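Side-chain contacts in alpha-L-arabinofuranosidase B (Aspergillus kawachii, PDB 6SXT), which hydrolyses terminal non-reducing alpha-L-arabinofuranosyl residues from arabinoxylan, L-arabinan and arabinogalactan, and also binds substrate through a separate C-terminal arabinose-binding domain: residues Tyr347-Asp352 / Asn356-Asp361; Gly11-Val16 / Asp302-Ser307; Leu85-Pro90 / Gly95-Gly100. One frame throughout, in Å; residues are numbered along the deposited sequence. Where two conformers were deposited one is given.

Overall arrangement
Contacts 2 and 3 belong to the catalytic domain and contact 1 to the C-terminal arabinose-binding domain; the centres of contacts 1 and 2 are 58 Å apart, on opposite sides of the chain's centre. Contacts 1 and 2 are buried, contact 3 lies at the surface. Contacts 1 and 3 each join neighbouring pieces of chain, whereas contact 2 brings together segments almost 300 residues apart. Their chemistry differs accordingly: the hairpin of contact 1 is held by direct backbone hydrogen bonds, while contacts 2 and 3 each rely on a water between polar groups, with carbon-to-oxygen packing beside it. No two of the three share a helix or strand.

Contact 1. Residues Tyr347-Asp352 / Asn356-Asp361; sequences YIAHTD and NTQVVD
The ring of Tyr347 has the carbonyl O of Gln358 at its edge, near the ring plane, and the Val360 side chain beside it, with CD1 of Tyr347 4.0 Å from CB of Val360. Phe481 packs against the same ring edge-to-face, and Glu478 takes up the hydroxyl in a hydrogen bond. The two segments form a beta hairpin of the beta-trefoil arabinose-binding domain, strongly twisted: the short strand axes run at 111° to each other. Two hydrogen-bonded antiparallel pairs enclose a non-hydrogen-bonded one. Tyr347 N binds Gln358 O at 2.8 Å, and Gln358 N returns to Tyr347 O at 3.0 Å. Further along, Ala349 N meets Asn356 O at 2.8 Å in a nearly straight bond (178°), answered by Asn356 N to Ala349 O at 2.9 Å. From the pair between them, Ile348 with Thr357, Thr357 CA makes a CA-H...O contact of 3.1 Å with Tyr347 O. Ile348 and Thr357 share one face, where Thr357 lies against the substrate-binding His447. The other face carries Tyr347, Ala349, Asn356 and Gln358. There CG of Asn356 sits between its backbone N and carbonyl carbon (chi1 52°), which folds the amide back over Ala349 toward Thr351. At the turn end, His350 ND1 donates to a lone pair of Asp352 O at 2.7 Å, the oxygen lying somewhat off the imidazole plane.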
loop_
_atom_site.group_PDB
_atom_site.type_symbol
_atom_site.label_atom_id
_atom_site.label_comp_id
_atom_site.label_asym_id
_atom_site.label_seq_id
_atom_site.Cartn_x
_atom_site.Cartn_y
_atom_site.Cartn_z
ATOM N N TYR A 347 -22.827 22.321 5.046
ATOM C CA TYR A 347 -22.830 21.154 4.143
ATOM C C TYR A 347 -21.650 21.249 3.188
ATOM O O TYR A 347 -21.149 22.352 2.887
ATOM C CB TYR A 347 -24.115 21.078 3.322
ATOM C CG TYR A 347 -25.318 20.706 4.130
ATOM C CD1 TYR A 347 -25.955 21.678 4.895
ATOM C CD2 TYR A 347 -25.861 19.435 4.109
ATOM C CE1 TYR A 347 -27.059 21.390 5.655
ATOM C CE2 TYR A 347 -26.974 19.119 4.873
ATOM C CZ TYR A 347 -27.615 20.129 5.593
ATOM O OH TYR A 347 -28.703 19.811 6.369
ATOM N N ILE A 348 -21.178 20.081 2.703
ATOM C CA ILE A 348 -20.117 20.046 1.688
ATOM C C ILE A 348 -20.720 20.588 0.388
ATOM O O ILE A 348 -21.704 20.026 -0.136
ATOM C CB ILE A 348 -19.545 18.620 1.475
ATOM C CG1 ILE A 348 -19.010 18.086 2.811
ATOM C CG2 ILE A 348 -18.499 18.659 0.373
ATOM C CD1 ILE A 348 -18.286 16.754 2.699
ATOM N N ALA A 349 -20.087 21.624 -0.090
ATOM C CA ALA A 349 -20.542 22.280 -1.327
ATOM C C ALA A 349 -19.327 22.608 -2.169
ATOM O O ALA A 349 -18.189 22.103 -1.923
ATOM C CB ALA A 349 -21.341 23.516 -0.958
ATOM N N HIS A 350 -19.473 23.448 -3.194
ATOM C CA HIS A 350 -18.293 23.868 -3.936
ATOM C C HIS A 350 -18.588 25.258 -4.531
ATOM O O HIS A 350 -19.786 25.570 -4.737
ATOM C CB HIS A 350 -17.881 22.848 -5.000
ATOM C CG HIS A 350 -18.841 22.779 -6.137
ATOM N ND1 HIS A 350 -18.590 23.493 -7.309
ATOM C CD2 HIS A 350 -19.999 22.105 -6.301
ATOM C CE1 HIS A 350 -19.595 23.247 -8.139
ATOM N NE2 HIS A 350 -20.485 22.419 -7.550
ATOM N N THR A 351 -17.517 25.971 -4.750
ATOM C CA THR A 351 -17.513 27.263 -5.513
ATOM C C THR A 351 -16.551 27.045 -6.665
ATOM O O THR A 351 -15.319 27.008 -6.430
ATOM C CB THR A 351 -17.097 28.438 -4.645
ATOM O OG1 THR A 351 -17.912 28.409 -3.475
ATOM C CG2 THR A 351 -17.291 29.739 -5.409
ATOM N N ASP A 352 -17.078 26.774 -7.845
ATOM C CA ASP A 352 -16.291 26.301 -9.002
ATOM C C ASP A 352 -15.446 25.088 -8.541
ATOM O O ASP A 352 -16.065 24.153 -8.035
ATOM C CB ASP A 352 -15.508 27.468 -9.599
ATOM C CG ASP A 352 -16.518 28.454 -10.213
ATOM O OD1 ASP A 352 -17.525 27.981 -10.752
ATOM O OD2 ASP A 352 -16.251 29.636 -10.088
ATOM N N ASN A 356 -15.845 23.103 -0.481
ATOM C CA ASN A 356 -15.910 23.892 0.763
ATOM C C ASN A 356 -17.096 23.459 1.593
ATOM O O ASN A 356 -17.847 22.555 1.206
ATOM C CB ASN A 356 -15.856 25.409 0.465
ATOM C CG ASN A 356 -16.876 25.897 -0.557
ATOM O OD1 ASN A 356 -16.541 26.879 -1.269
ATOM N ND2 ASN A 356 -18.041 25.302 -0.584
ATOM N N THR A 357 -17.288 24.113 2.750
ATOM C CA THR A 357 -18.539 23.962 3.475
ATOM C C THR A 357 -19.224 25.341 3.489
ATOM O O THR A 357 -18.511 26.341 3.588
ATOM C CB THR A 357 -18.380 23.379 4.875
ATOM O OG1 THR A 357 -17.772 24.373 5.693
ATOM C CG2 THR A 357 -17.540 22.103 4.865
ATOM N N GLN A 358 -20.527 25.266 3.408
ATOM C CA GLN A 358 -21.415 26.445 3.441
ATOM C C GLN A 358 -22.681 26.076 4.187
ATOM O O GLN A 358 -23.193 24.943 4.124
ATOM C CB GLN A 358 -21.690 26.862 1.993
ATOM C CG GLN A 358 -20.460 27.325 1.258
ATOM C CD GLN A 358 -20.787 27.870 -0.122
ATOM O OE1 GLN A 358 -21.542 28.845 -0.248
ATOM N NE2 GLN A 358 -20.226 27.275 -1.161
ATOM N N VAL A 359 -23.277 27.081 4.826
ATOM C CA VAL A 359 -24.631 26.985 5.378
ATOM C C VAL A 359 -25.556 26.811 4.182
ATOM O O VAL A 359 -25.507 27.625 3.232
ATOM C CB VAL A 359 -25.017 28.232 6.210
ATOM C CG1 VAL A 359 -26.462 28.147 6.666
ATOM C CG2 VAL A 359 -24.066 28.467 7.376
ATOM N N VAL A 360 -26.359 25.785 4.234
ATOM C CA VAL A 360 -27.365 25.494 3.205
ATOM C C VAL A 360 -28.662 25.173 3.933
ATOM O O VAL A 360 -28.671 24.336 4.859
ATOM C CB VAL A 360 -26.969 24.403 2.205
ATOM C CG1 VAL A 360 -27.978 24.328 1.069
ATOM C CG2 VAL A 360 -25.562 24.614 1.666
ATOM N N ASP A 361 -29.744 25.837 3.560
ATOM C CA ASP A 361 -31.067 25.475 4.097
ATOM C C ASP A 361 -32.123 25.687 3.018
ATOM O O ASP A 361 -31.774 25.942 1.848
ATOM C CB ASP A 361 -31.339 26.251 5.383
ATOM C CG ASP A 361 -31.343 27.756 5.214
ATOM O OD1 ASP A 361 -31.712 28.237 4.118
ATOM O OD2 ASP A 361 -30.925 28.437 6.142
#

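Contact 2. Residues Gly11-Val16 / Asp302-Ser307; sequences GDTPCV and DDTENS
Gly11 comes up to the first turns of helix 302-315 at Thr304, the two CA atoms 5.9 Å apart. Here the chain is leaving helix 4-10: Asp12 takes a positive phi of 64°, with two bonds back into the last helical turn, a Schellman motif, and the following residues run on extended toward strand 15-20. The opposing segment is regular helix, its first turns held by Asn306 N to Asp302 O at 2.8 Å and Ser307 N to Asp303 O at 3.0 Å. Thr304 points its side chain at the end of helix 4-10, and its OG1 lies 3.7 Å from Gly11 CA, an approach over a backbone that carries no side chain. Beside this touch, Thr304 CG2 comes to 4.3 Å from Thr13 OG1, while Tyr8 of helix 4-10 packs against both threonines. The contact joins parts of the chain near the beginning and the end of the catalytic domain, a member of the concanavalin clan: strand 15-20, which begins within the first segment, pairs with strand 288-296, which precedes the second. Cys15, the first residue of strand 15-20, is tied to Cys5 by a disulfide. Polar atoms between the segments meet through one water. It donates to Gly11 O at 3.1 Å and is hydrogen-bonded to Thr13 OG1 at 3.0 Å and to Thr304 OG1 at 2.8 Å. With chi1 at -68°, Thr304 holds OG1 beside its own backbone N, where the hydroxyl is also hydrogen-bonded to Ser301 OG, just ahead of the helix. Farther round the helix, Glu305 OE1 forms salt bridges with both Lys233 and Arg242.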
loop_
_atom_site.group_PDB
_atom_site.type_symbol
_atom_site.label_atom_id
_atom_site.label_comp_id
_atom_site.label_asym_id
_atom_site.label_seq_id
_atom_site.Cartn_x
_atom_site.Cartn_y
_atom_site.Cartn_z
ATOM N N GLY A 11 14.664 -26.704 2.681
ATOM C CA GLY A 11 15.444 -26.664 1.434
ATOM C C GLY A 11 16.854 -26.198 1.649
ATOM O O GLY A 11 17.560 -25.985 0.638
ATOM N N ASP A 12 17.268 -25.954 2.890
ATOM C CA ASP A 12 18.617 -25.503 3.305
ATOM C C ASP A 12 18.905 -24.118 2.722
ATOM O O ASP A 12 20.068 -23.743 2.564
ATOM C CB ASP A 12 19.692 -26.498 2.820
ATOM C CG ASP A 12 19.606 -27.842 3.522
ATOM O OD1 ASP A 12 19.336 -27.837 4.726
ATOM O OD2 ASP A 12 19.797 -28.895 2.841
ATOM N N THR A 13 17.857 -23.297 2.552
ATOM C CA THR A 13 17.983 -21.875 2.147
ATOM C C THR A 13 17.070 -21.098 3.087
ATOM O O THR A 13 15.999 -20.630 2.678
ATOM C CB THR A 13 17.627 -21.660 0.671
ATOM O OG1 THR A 13 16.284 -22.111 0.403
ATOM C CG2 THR A 13 18.592 -22.402 -0.233
ATOM N N PRO A 14 17.426 -20.971 4.382
ATOM C CA PRO A 14 16.474 -20.512 5.404
ATOM C C PRO A 14 16.204 -19.006 5.291
ATOM O O PRO A 14 17.004 -18.206 4.806
ATOM C CB PRO A 14 17.196 -20.770 6.723
ATOM C CG PRO A 14 18.654 -20.642 6.323
ATOM C CD PRO A 14 18.729 -21.321 4.978
ATOM N N CYS A 15 15.004 -18.607 5.747
ATOM C CA CYS A 15 14.670 -17.185 5.874
ATOM C C CYS A 15 15.650 -16.516 6.826
ATOM O O CYS A 15 15.960 -17.051 7.935
ATOM C CB CYS A 15 13.270 -16.998 6.430
ATOM S SG CYS A 15 12.022 -17.664 5.291
ATOM N N VAL A 16 16.086 -15.332 6.447
ATOM C CA VAL A 16 16.825 -14.416 7.330
ATOM C C VAL A 16 16.031 -13.156 7.628
ATOM O O VAL A 16 16.478 -12.339 8.441
ATOM C CB VAL A 16 18.207 -14.097 6.753
ATOM C CG1 VAL A 16 19.033 -15.378 6.741
ATOM C CG2 VAL A 16 18.111 -13.440 5.379
ATOM N N ASP A 302 13.815 -24.391 -7.298
ATOM C CA ASP A 302 12.465 -24.231 -7.836
ATOM C C ASP A 302 11.483 -25.034 -6.971
ATOM O O ASP A 302 10.352 -24.530 -6.757
ATOM C CB ASP A 302 12.296 -24.629 -9.308
ATOM C CG ASP A 302 12.912 -23.681 -10.318
ATOM O OD1 ASP A 302 13.608 -22.700 -9.882
ATOM O OD2 ASP A 302 12.662 -23.868 -11.514
ATOM N N ASP A 303 11.876 -26.235 -6.551
ATOM C CA ASP A 303 10.989 -27.118 -5.755
ATOM C C ASP A 303 10.602 -26.409 -4.451
ATOM O O ASP A 303 9.431 -26.461 -4.070
ATOM C CB ASP A 303 11.675 -28.436 -5.405
ATOM C CG ASP A 303 10.735 -29.431 -4.748
ATOM O OD1 ASP A 303 9.802 -29.906 -5.438
ATOM O OD2 ASP A 303 10.952 -29.739 -3.554
ATOM N N THR A 304 11.562 -25.806 -3.792
ATOM C CA THR A 304 11.295 -25.124 -2.490
ATOM C C THR A 304 10.290 -24.016 -2.748
ATOM O O THR A 304 9.303 -23.912 -2.038
ATOM C CB THR A 304 12.583 -24.569 -1.917
ATOM O OG1 THR A 304 13.421 -25.669 -1.537
ATOM C CG2 THR A 304 12.385 -23.634 -0.751
ATOM N N GLU A 305 10.536 -23.177 -3.747
ATOM C CA GLU A 305 9.582 -22.107 -4.085
ATOM C C GLU A 305 8.210 -22.647 -4.463
ATOM O O GLU A 305 7.198 -22.057 -4.091
ATOM C CB GLU A 305 10.142 -21.263 -5.213
ATOM C CG GLU A 305 11.319 -20.433 -4.759
ATOM C CD GLU A 305 11.987 -19.745 -5.938
ATOM O OE1 GLU A 305 12.028 -20.369 -7.044
ATOM O OE2 GLU A 305 12.453 -18.591 -5.770
ATOM N N ASN A 306 8.149 -23.756 -5.206
ATOM C CA ASN A 306 6.852 -24.335 -5.579
ATOM C C ASN A 306 6.081 -24.730 -4.307
ATOM O O ASN A 306 4.876 -24.543 -4.288
ATOM C CB ASN A 306 7.056 -25.550 -6.477
ATOM C CG ASN A 306 7.624 -25.209 -7.850
ATOM O OD1 ASN A 306 7.547 -24.063 -8.315
ATOM N ND2 ASN A 306 8.166 -26.251 -8.528
ATOM N N SER A 307 6.767 -25.259 -3.323
ATOM C CA SER A 307 6.130 -25.678 -2.045
ATOM C C SER A 307 5.617 -24.420 -1.338
ATOM O O SER A 307 4.539 -24.450 -0.741
ATOM C CB SER A 307 7.046 -26.484 -1.173
ATOM O OG SER A 307 7.232 -27.778 -1.781
HETATM O O HOH W 1 15.854 -24.390 -1.422
#

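Contact 3. Residues Leu85-Pro90 / Gly95-Gly100; sequences LTQAPP and GPDTDG
Gln87 and Asp97 meet at about a right angle, the amide of one turned 80° from the carboxylate plane of the other. The nearest atoms, Gln87 NE2 and Asp97 OD2, stand 3.6 Å apart, and a water makes the link instead: it accepts from Gln87 NE2 at 3.1 Å and donates to Asp97 OD1 at 2.7 Å. Gln87 reaches this far because CG lies opposite its backbone N (chi1 -167°) and the chain stays extended beyond. Its NE2 is also hydrogen-bonded to the carbonyl O of Asp102, a second hold on the amide. The carboxylate is gripped on both oxygens. OD1 of Asp97, besides the water, receives Thr98 N at 2.8 Å on its anti lone pair; OD2 is hydrogen-bonded to Asn103. At the other end of the contact, the ring of Pro90 rests on backbone oxygens, with its CB 3.3 Å from Gly100 O and its CG 3.6 Å from Asp99 O. The proline nitrogen has no hydrogen to offer, so this is plain packing; Gly100 O is instead bound by Gly95 N at 2.8 Å. A further bond, Gly100 N to Asp97 O at 2.9 Å, closes residues 97-100 into a type II beta turn, with Thr98 and Asp99 at its corners, in the surface loop that connects strands 86-87 and 105-106 of the catalytic domain.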
loop_
_atom_site.group_PDB
_atom_site.type_symbol
_atom_site.label_atom_id
_atom_site.label_comp_id
_atom_site.label_asym_id
_atom_site.label_seq_id
_atom_site.Cartn_x
_atom_site.Cartn_y
_atom_site.Cartn_z
ATOM N N LEU A 85 11.148 -3.960 10.020
ATOM C CA LEU A 85 11.012 -2.803 9.123
ATOM C C LEU A 85 10.327 -1.649 9.846
ATOM O O LEU A 85 9.250 -1.829 10.432
ATOM C CB LEU A 85 10.193 -3.214 7.903
ATOM C CG LEU A 85 10.811 -4.270 7.033
ATOM C CD1 LEU A 85 9.860 -4.652 5.905
ATOM C CD2 LEU A 85 12.117 -3.811 6.458
ATOM N N THR A 86 10.969 -0.483 9.823
ATOM C CA THR A 86 10.507 0.739 10.482
ATOM C C THR A 86 10.435 1.889 9.461
ATOM O O THR A 86 10.870 1.766 8.284
ATOM C CB THR A 86 11.393 1.067 11.698
ATOM O OG1 THR A 86 12.708 1.313 11.202
ATOM C CG2 THR A 86 11.335 -0.000 12.765
ATOM N N GLN A 87 9.928 3.008 9.901
ATOM C CA GLN A 87 9.703 4.179 9.026
ATOM C C GLN A 87 10.990 4.494 8.270
ATOM O O GLN A 87 12.036 4.669 8.907
ATOM C CB GLN A 87 9.239 5.357 9.871
ATOM C CG GLN A 87 8.669 6.514 9.070
ATOM C CD GLN A 87 8.081 7.579 9.978
ATOM O OE1 GLN A 87 8.117 7.460 11.228
ATOM N NE2 GLN A 87 7.471 8.605 9.391
ATOM N N ALA A 88 10.951 4.554 6.943
ATOM C CA ALA A 88 12.168 4.683 6.152
ATOM C C ALA A 88 12.688 6.115 6.295
ATOM O O ALA A 88 11.961 7.117 6.228
ATOM C CB ALA A 88 11.951 4.340 4.729
ATOM N N PRO A 89 14.034 6.215 6.411
ATOM C CA PRO A 89 14.672 7.527 6.545
ATOM C C PRO A 89 14.951 8.208 5.226
ATOM O O PRO A 89 15.043 7.605 4.169
ATOM C CB PRO A 89 15.999 7.129 7.207
ATOM C CG PRO A 89 16.344 5.793 6.592
ATOM C CD PRO A 89 14.979 5.105 6.500
ATOM N N PRO A 90 15.251 9.525 5.279
ATOM C CA PRO A 90 15.705 10.205 4.081
ATOM C C PRO A 90 17.002 9.591 3.552
ATOM O O PRO A 90 17.828 9.071 4.319
ATOM C CB PRO A 90 15.919 11.649 4.620
ATOM C CG PRO A 90 16.246 11.469 6.033
ATOM C CD PRO A 90 15.321 10.342 6.494
ATOM N N GLY A 95 11.866 11.920 1.760
ATOM C CA GLY A 95 10.439 11.611 1.853
ATOM C C GLY A 95 9.663 12.847 2.290
ATOM O O GLY A 95 10.234 13.909 2.620
ATOM N N PRO A 96 8.326 12.750 2.338
ATOM C CA PRO A 96 7.469 13.893 2.628
ATOM C C PRO A 96 7.112 14.115 4.086
ATOM O O PRO A 96 6.347 15.032 4.399
ATOM C CB PRO A 96 6.186 13.534 1.853
ATOM C CG PRO A 96 6.118 12.022 1.971
ATOM C CD PRO A 96 7.564 11.578 1.869
ATOM N N ASP A 97 7.646 13.262 4.972
ATOM C CA ASP A 97 7.289 13.261 6.390
ATOM C C ASP A 97 8.329 14.077 7.151
ATOM O O ASP A 97 9.293 14.609 6.525
ATOM C CB ASP A 97 7.127 11.843 6.955
ATOM C CG ASP A 97 6.015 11.699 7.943
ATOM O OD1 ASP A 97 5.979 12.467 8.930
ATOM O OD2 ASP A 97 5.171 10.771 7.769
ATOM N N THR A 98 8.149 14.138 8.453
ATOM C CA THR A 98 9.056 14.892 9.362
ATOM C C THR A 98 10.512 14.535 9.085
ATOM O O THR A 98 10.861 13.346 9.009
ATOM C CB THR A 98 8.680 14.622 10.821
ATOM O OG1 THR A 98 7.330 15.042 10.948
ATOM C CG2 THR A 98 9.536 15.401 11.810
ATOM N N ASP A 99 11.348 15.567 8.889
ATOM C CA ASP A 99 12.808 15.434 8.721
ATOM C C ASP A 99 13.128 14.613 7.459
ATOM O O ASP A 99 14.217 14.074 7.407
ATOM C CB ASP A 99 13.439 14.829 9.966
ATOM C CG ASP A 99 13.389 15.780 11.156
ATOM O OD1 ASP A 99 13.260 16.982 10.928
ATOM O OD2 ASP A 99 13.351 15.289 12.269
ATOM N N GLY A 100 12.225 14.539 6.474
ATOM C CA GLY A 100 12.447 13.821 5.214
ATOM C C GLY A 100 12.298 12.311 5.357
ATOM O O GLY A 100 12.657 11.603 4.399
HETATM O O HOH W 2 6.125 10.829 11.125
#